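Local coordinates for protein putative D-glycero-D-manno-heptose 7-phosphate kinase (Campylobacter jejuni subsp. jejuni, PDB 4N3O) that phosphorylates D-glycero-alpha-D-manno-heptose 7-phosphate at C-1 with ATP, an early step toward the GDP-heptose used in capsule polysaccharide synthesis, at residues D82-K85 with S86-N89; E149-R152 with E153-I157. All coordinates share one frame; numbering follows the deposited sequence.

Both contacts are local, one at the start of helix 82-96 and the other where helix 140-153 ends, and their centres lie about 12 Å apart in the N-terminal part of this GHMP kinase. They touch directly: S86 CB of contact 1 lies 3.6 Å from D154 OD2 of contact 2, and I87 CA packs on I150 CD1 at 4.3 Å. Contact 2 carries E151, a probable magnesium ligand, whose side chain is about 3 Å from that of S119 and about 6 Å from that of D163, the likely proton acceptor. Contact 1 borders the nucleotide region, with the F84 side chain about 4 Å from that of S60, a probable ATP-binding residue.

Contact 1: D82-K85 with S86-N89; sequences DIFK and SIYN
D82 to N89 form two continuous turns at the start of helix 82-96, joined by successive i to i+4 backbone bonds. S86 N donates to D82 O; I87 N reaches I83 O only weakly, at 3.3 Å; Y88 N to F84 O and N89 N to K85 O are shorter, the last being 2.7 Å and almost straight at 173°. S86 adds a side-chain bond to the same carbonyl: its OG turns back beside its own backbone N (chi1 -52°) and gives its proton to D82 O at 3.2 Å. The hydroxyl and the amide come to this oxygen from opposite faces of the carbonyl plane, so two donors grip it. On the buried side, I87 CD1 sits at the edge of the F84 ring, near its plane and 4.5 Å from CD1 of that ring, and it keeps the same distance from I83 CG1. The methyl lies loosely between the two side chains, which continue onto V123, L122 and V126 of helix 118-134, while F84 also meets L104 and T106 of strand 102-108. K85 bends at its last two torsions, bringing NZ back toward the helix start, 3.3 Å from D82 OD1 in a salt bridge. That ammonium also pairs with D78 and bonds Y69 OH, the D82 carboxylate accepts from D78 N, N89 OD1 takes the amide of L75, and Y88 OH is bonded to K72 O and L100 N. The chemistry thus gives this helix start two kinds of attachment: hydrocarbon packs it against helix 118-134 and the sheet, while polar groups tie it mainly to the residues before it, and Y88 also to L100; the neighbouring carboxylates would probably stabilise the lysine's positive charge.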
loop_
_atom_site.group_PDB
_atom_site.type_symbol
_atom_site.label_atom_id
_atom_site.label_comp_id
_atom_site.label_asym_id
_atom_site.label_seq_id
_atom_site.Cartn_x
_atom_site.Cartn_y
_atom_site.Cartn_z
ATOM N N ASP A 82 7.755 16.043 24.206
ATOM C CA ASP A 82 7.583 17.507 24.233
ATOM C C ASP A 82 6.917 18.033 22.974
ATOM O O ASP A 82 6.329 19.117 22.982
ATOM C CB ASP A 82 8.927 18.220 24.452
ATOM C CG ASP A 82 9.468 18.051 25.879
ATOM O OD1 ASP A 82 8.664 17.849 26.816
ATOM O OD2 ASP A 82 10.704 18.140 26.066
ATOM N N ILE A 83 6.996 17.260 21.891
ATOM C CA ILE A 83 6.363 17.664 20.634
ATOM C C ILE A 83 4.831 17.724 20.785
ATOM O O ILE A 83 4.197 18.630 20.259
ATOM C CB ILE A 83 6.794 16.758 19.443
ATOM C CG1 ILE A 83 6.249 17.302 18.118
ATOM C CG2 ILE A 83 6.363 15.312 19.644
ATOM C CD1 ILE A 83 6.758 18.694 17.781
ATOM N N PHE A 84 4.231 16.794 21.528
ATOM C CA PHE A 84 2.777 16.831 21.716
ATOM C C PHE A 84 2.365 17.981 22.640
ATOM O O PHE A 84 1.283 18.534 22.498
ATOM C CB PHE A 84 2.216 15.507 22.248
ATOM C CG PHE A 84 2.485 14.306 21.358
ATOM C CD1 PHE A 84 2.544 14.425 19.974
ATOM C CD2 PHE A 84 2.569 13.038 21.910
ATOM C CE1 PHE A 84 2.774 13.317 19.181
ATOM C CE2 PHE A 84 2.781 11.922 21.113
ATOM C CZ PHE A 84 2.880 12.063 19.747
ATOM N N LYS A 85 3.212 18.332 23.596
ATOM C CA LYS A 85 2.877 19.454 24.457
ATOM C C LYS A 85 2.791 20.742 23.635
ATOM O O LYS A 85 1.835 21.493 23.773
ATOM C CB LYS A 85 3.862 19.594 25.643
ATOM C CG LYS A 85 3.590 18.592 26.763
ATOM C CD LYS A 85 4.486 18.785 27.986
ATOM C CE LYS A 85 5.846 18.120 27.854
ATOM N NZ LYS A 85 5.768 16.629 27.911
ATOM N N SER A 86 3.775 20.988 22.774
ATOM C CA SER A 86 3.762 22.195 21.941
ATOM C C SER A 86 2.467 22.262 21.134
ATOM O O SER A 86 1.867 23.319 21.013
ATOM C CB SER A 86 4.930 22.197 20.971
ATOM O OG SER A 86 6.153 21.968 21.630
ATOM N N ILE A 87 2.059 21.128 20.561
ATOM C CA ILE A 87 0.841 21.074 19.793
ATOM C C ILE A 87 -0.327 21.383 20.719
ATOM O O ILE A 87 -1.130 22.274 20.446
ATOM C CB ILE A 87 0.667 19.695 19.121
ATOM C CG1 ILE A 87 1.732 19.520 18.027
ATOM C CG2 ILE A 87 -0.725 19.569 18.532
ATOM C CD1 ILE A 87 1.889 18.101 17.528
ATOM N N TYR A 88 -0.418 20.660 21.824
ATOM C CA TYR A 88 -1.499 20.909 22.773
ATOM C C TYR A 88 -1.553 22.383 23.212
ATOM O O TYR A 88 -2.591 23.040 23.111
ATOM C CB TYR A 88 -1.352 20.014 23.997
ATOM C CG TYR A 88 -2.359 20.333 25.058
ATOM C CD1 TYR A 88 -3.673 19.928 24.928
ATOM C CD2 TYR A 88 -1.994 21.053 26.198
ATOM C CE1 TYR A 88 -4.611 20.231 25.899
ATOM C CE2 TYR A 88 -2.921 21.354 27.177
ATOM C CZ TYR A 88 -4.231 20.942 27.021
ATOM O OH TYR A 88 -5.164 21.237 27.979
ATOM N N ASN A 89 -0.426 22.894 23.693
ATOM C CA ASN A 89 -0.340 24.282 24.133
ATOM C C ASN A 89 -0.860 25.265 23.078
ATOM O O ASN A 89 -1.578 26.206 23.400
ATOM C CB ASN A 89 1.102 24.627 24.508
ATOM C CG ASN A 89 1.614 23.835 25.719
ATOM O OD1 ASN A 89 0.845 23.246 26.481
ATOM N ND2 ASN A 89 2.929 23.830 25.894
#

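Contact 2: E149-R152 with E153-I157; sequences EIER and EDLGI
The last turn of helix 140-153 is closed by two i to i+4 bonds, E153 N to E149 O (3.1 Å) and D154 N to I150 O (3.0 Å), before D154 leaves helical geometry and the chain runs on through L155 and G156 to I157. The loop then folds back against E151. L155 CB lies 3.2 Å from E151 O, and its CD1 methyl reaches E151 CG at 3.9 Å. I157 CD1 meets the same methylene, also at 3.9 Å, and comes within 3.8 Å of E151 O. Both aliphatic chains pass obliquely across the glutamate stem, which is extended with CG opposite the backbone N (chi1 -167°). The extended stem leaves the carboxylate alongside I157, with OE2 4.0 Å from both CG1 and CD1 of that residue, while OE1 accepts from S120 OG and, weakly, from Q164 NE2. Near the last helical bond, D154 CB is in contact with I150 O, the carbonyl that D154 N caps with its hydrogen. E149 OE1 forms a salt bridge with R90. Between L155 and I157, G156 turns the chain at backbone angles (phi 140°, psi 34°) suited to a residue without a side chain. The chemistry leaves the glutamate with a stem lined on the loop side by L155 and I157 and a carboxylate whose OE1 is oriented by S120, consistent with a magnesium-ligand role.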
loop_
_atom_site.group_PDB
_atom_site.type_symbol
_atom_site.label_atom_id
_atom_site.label_comp_id
_atom_site.label_asym_id
_atom_site.label_seq_id
_atom_site.Cartn_x
_atom_site.Cartn_y
_atom_site.Cartn_z
ATOM N N GLU A 149 4.986 26.036 11.561
ATOM C CA GLU A 149 5.336 27.015 12.594
ATOM C C GLU A 149 5.808 26.321 13.850
ATOM O O GLU A 149 6.829 26.693 14.458
ATOM C CB GLU A 149 4.134 27.902 12.908
ATOM C CG GLU A 149 3.676 28.728 11.705
ATOM C CD GLU A 149 2.526 29.677 12.012
ATOM O OE1 GLU A 149 1.994 29.623 13.149
ATOM O OE2 GLU A 149 2.153 30.483 11.117
ATOM N N ILE A 150 5.059 25.304 14.238
ATOM C CA ILE A 150 5.371 24.538 15.427
ATOM C C ILE A 150 6.703 23.830 15.236
ATOM O O ILE A 150 7.532 23.814 16.146
ATOM C CB ILE A 150 4.229 23.536 15.752
ATOM C CG1 ILE A 150 2.990 24.308 16.238
ATOM C CG2 ILE A 150 4.651 22.537 16.817
ATOM C CD1 ILE A 150 1.745 23.456 16.375
ATOM N N GLU A 151 6.934 23.298 14.037
ATOM C CA GLU A 151 8.162 22.549 13.787
ATOM C C GLU A 151 9.435 23.412 13.677
ATOM O O GLU A 151 10.499 22.965 14.113
ATOM C CB GLU A 151 8.016 21.614 12.572
ATOM C CG GLU A 151 9.141 20.586 12.471
ATOM C CD GLU A 151 8.926 19.543 11.384
ATOM O OE1 GLU A 151 7.892 19.596 10.675
ATOM O OE2 GLU A 151 9.792 18.654 11.243
ATOM N N ARG A 152 9.344 24.617 13.109
ATOM C CA ARG A 152 10.539 25.468 13.009
ATOM C C ARG A 152 10.867 26.102 14.359
ATOM O O ARG A 152 12.032 26.168 14.748
ATOM C CB ARG A 152 10.392 26.572 11.950
ATOM C CG ARG A 152 9.415 27.682 12.308
ATOM C CD ARG A 152 9.427 28.794 11.266
ATOM N NE ARG A 152 8.398 29.795 11.527
ATOM C CZ ARG A 152 8.184 30.859 10.768
ATOM N NH1 ARG A 152 7.221 31.717 11.080
ATOM N NH2 ARG A 152 8.937 31.067 9.696
ATOM N N GLU A 153 9.829 26.542 15.073
ATOM C CA GLU A 153 9.988 27.216 16.368
ATOM C C GLU A 153 10.394 26.304 17.512
ATOM O O GLU A 153 11.302 26.637 18.275
ATOM C CB GLU A 153 8.683 27.959 16.741
ATOM C CG GLU A 153 8.716 28.690 18.088
ATOM C CD GLU A 153 7.403 29.392 18.429
ATOM O OE1 GLU A 153 6.637 29.729 17.493
ATOM O OE2 GLU A 153 7.144 29.621 19.637
ATOM N N ASP A 154 9.724 25.163 17.630
ATOM C CA ASP A 154 9.980 24.230 18.725
ATOM C C ASP A 154 10.758 22.974 18.294
ATOM O O ASP A 154 10.368 21.853 18.613
ATOM C CB ASP A 154 8.650 23.859 19.390
ATOM C CG ASP A 154 7.880 25.085 19.875
ATOM O OD1 ASP A 154 8.505 26.004 20.449
ATOM O OD2 ASP A 154 6.641 25.119 19.692
ATOM N N LEU A 155 11.855 23.203 17.567
ATOM C CA LEU A 155 12.803 22.165 17.095
ATOM C C LEU A 155 14.017 22.846 16.444
ATOM O O LEU A 155 15.064 23.000 17.084
ATOM C CB LEU A 155 12.167 21.134 16.139
ATOM C CG LEU A 155 11.426 19.919 16.728
ATOM C CD1 LEU A 155 10.787 19.086 15.624
ATOM C CD2 LEU A 155 12.368 19.063 17.573
ATOM N N GLY A 156 13.874 23.256 15.185
ATOM C CA GLY A 156 14.961 23.949 14.491
ATOM C C GLY A 156 15.183 23.582 13.036
ATOM O O GLY A 156 16.324 23.580 12.573
ATOM N N ILE A 157 14.106 23.279 12.310
ATOM C CA ILE A 157 14.207 22.932 10.883
ATOM C C ILE A 157 14.126 24.203 10.041
ATOM O O ILE A 157 13.495 25.186 10.441
ATOM C CB ILE A 157 13.101 21.935 10.427
ATOM C CG1 ILE A 157 13.278 20.562 11.096
ATOM C CG2 ILE A 157 13.122 21.737 8.911
ATOM C CD1 ILE A 157 13.079 20.549 12.599
#